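Local coordinates for DUF724 domain-containing protein 6-like (Raphanus sativus, PDB 5ZWX) that binds a dimethylated histone H3 peptide through its tandem Agenet domains and probably links this heterochromatin mark to DNA methylation, at residues I8-P11 with P12-P16. Residues are numbered along the deposited sequence; the frame is centred on the assembly and turned at random.
Sequences IRLP and PFLKP
Pro11 and Phe13 pack their side chains next to each other, both directed to the same side of the chain, and the closest touch is 3.6 Å between Pro11 CB and Phe13 CE1. The phenyl ring meets the pyrrolidine obliquely, through its CD1-CE1 side. Its CG is tucked between the backbone N and the carbonyl carbon (chi1 76°), a setting that turns the ring back toward Pro11, two residues earlier. Leu14 lies along the other part of the same pyrrolidine, its CD2 4.1 Å from Pro11 CD, so a rigid, nonpolar ring suits a place where two hydrophobic side chains converge. Leu10 adds a looser touch, its CD2 4.3 Å from Leu14 CD2. Beneath this cluster lie strand 19-22 and nearby loops: Phe13 and Leu14 both rest on Val20 of the strand, while Leu10 and Leu14 share Val74.

Outside the apolar patch the backbone closes a type I beta turn from Pro11 to Leu14. Leu14 N donates to Pro11 O at 3.0 Å with an N-H...O angle of 158°. Pro12 fits the second position of the turn because its ring holds phi near the value this position needs (-53°), and its lack of an N-H costs nothing there. At the polar edge one water donates to Pro11 O (2.9 Å) and to Leu14 O (3.0 Å), joining the two ends of the turn a second time.

Pro11 O thus accepts both a backbone N-H and a water, while two consecutive prolines restrict the backbone. This chemistry is consistent with a turn of restricted flexibility that lays its greasy side chains against Val20 of strand 19-22 and the loop residue Val74, with a water bridging the carbonyls of Pro11 and Leu14.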
loop_
_atom_site.group_PDB
_atom_site.type_symbol
_atom_site.label_atom_id
_atom_site.label_comp_id
_atom_site.label_asym_id
_atom_site.label_seq_id
_atom_site.Cartn_x
_atom_site.Cartn_y
_atom_site.Cartn_z
ATOM N N ILE A 8 18.784 -14.158 9.240
ATOM C CA ILE A 8 17.938 -14.027 8.055
ATOM C C ILE A 8 18.555 -13.118 6.991
ATOM O O ILE A 8 19.204 -12.114 7.299
ATOM C CB ILE A 8 16.509 -13.514 8.378
ATOM C CG1 ILE A 8 16.509 -12.023 8.727
ATOM C CG2 ILE A 8 15.838 -14.391 9.448
ATOM C CD1 ILE A 8 15.134 -11.452 8.855
ATOM N N ARG A 9 18.364 -13.510 5.737
ATOM C CA ARG A 9 18.855 -12.754 4.586
ATOM C C ARG A 9 17.755 -11.814 4.140
ATOM O O ARG A 9 16.825 -12.240 3.455
ATOM C CB ARG A 9 19.228 -13.691 3.442
ATOM C CG ARG A 9 19.998 -13.047 2.287
ATOM C CD ARG A 9 21.231 -13.903 1.964
ATOM N NE ARG A 9 22.354 -13.153 1.403
ATOM C CZ ARG A 9 22.592 -13.014 0.102
ATOM N NH1 ARG A 9 21.766 -13.551 -0.782
ATOM N NH2 ARG A 9 23.646 -12.325 -0.316
ATOM N N LEU A 10 17.863 -10.548 4.519
ATOM C CA LEU A 10 16.841 -9.573 4.167
ATOM C C LEU A 10 16.861 -9.249 2.696
ATOM O O LEU A 10 17.920 -9.247 2.072
ATOM C CB LEU A 10 17.044 -8.274 4.938
ATOM C CG LEU A 10 16.832 -8.193 6.437
ATOM C CD1 LEU A 10 17.148 -6.767 6.863
ATOM C CD2 LEU A 10 15.394 -8.530 6.751
ATOM N N PRO A 11 15.688 -8.919 2.138
ATOM C CA PRO A 11 15.667 -8.308 0.808
ATOM C C PRO A 11 16.538 -7.052 0.814
ATOM O O PRO A 11 16.493 -6.301 1.788
ATOM C CB PRO A 11 14.190 -7.934 0.602
ATOM C CG PRO A 11 13.437 -8.772 1.557
ATOM C CD PRO A 11 14.339 -9.052 2.726
ATOM N N PRO A 12 17.311 -6.822 -0.251
ATOM C CA PRO A 12 18.182 -5.636 -0.360
ATOM C C PRO A 12 17.500 -4.267 -0.136
ATOM O O PRO A 12 18.132 -3.348 0.397
ATOM C CB PRO A 12 18.714 -5.743 -1.796
ATOM C CG PRO A 12 18.807 -7.231 -2.020
ATOM C CD PRO A 12 17.538 -7.772 -1.357
ATOM N N PHE A 13 16.240 -4.114 -0.519
ATOM C CA PHE A 13 15.614 -2.795 -0.356
ATOM C C PHE A 13 15.352 -2.465 1.111
ATOM O O PHE A 13 15.123 -1.310 1.461
ATOM C CB PHE A 13 14.302 -2.700 -1.143
ATOM C CG PHE A 13 13.144 -3.415 -0.496
ATOM C CD1 PHE A 13 12.891 -4.751 -0.784
ATOM C CD2 PHE A 13 12.294 -2.746 0.383
ATOM C CE1 PHE A 13 11.811 -5.417 -0.201
ATOM C CE2 PHE A 13 11.217 -3.400 0.968
ATOM C CZ PHE A 13 10.986 -4.742 0.685
ATOM N N LEU A 14 15.379 -3.477 1.972
ATOM C CA LEU A 14 14.985 -3.274 3.352
ATOM C C LEU A 14 16.160 -2.801 4.186
ATOM O O LEU A 14 17.014 -3.602 4.580
ATOM C CB LEU A 14 14.395 -4.566 3.925
ATOM C CG LEU A 14 13.109 -4.598 4.747
ATOM C CD1 LEU A 14 12.071 -3.566 4.274
ATOM C CD2 LEU A 14 12.512 -6.028 4.749
ATOM N N LYS A 15 16.222 -1.500 4.439
ATOM C CA LYS A 15 17.233 -0.957 5.336
ATOM C C LYS A 15 16.638 0.215 6.107
ATOM O O LYS A 15 15.649 0.814 5.655
ATOM C CB LYS A 15 18.482 -0.521 4.549
ATOM C CG LYS A 15 18.217 0.585 3.544
ATOM C CD LYS A 15 19.446 0.896 2.696
ATOM C CE LYS A 15 19.758 -0.246 1.738
ATOM N NZ LYS A 15 20.848 0.116 0.804
ATOM N N PRO A 16 17.215 0.538 7.281
ATOM C CA PRO A 16 16.718 1.716 7.995
ATOM C C PRO A 16 16.654 2.920 7.066
ATOM O O PRO A 16 17.590 3.143 6.298
ATOM C CB PRO A 16 17.756 1.933 9.102
ATOM C CG PRO A 16 18.368 0.585 9.316
ATOM C CD PRO A 16 18.352 -0.098 7.978
HETATM O O HOH W 1 18.913 -5.468 3.229
#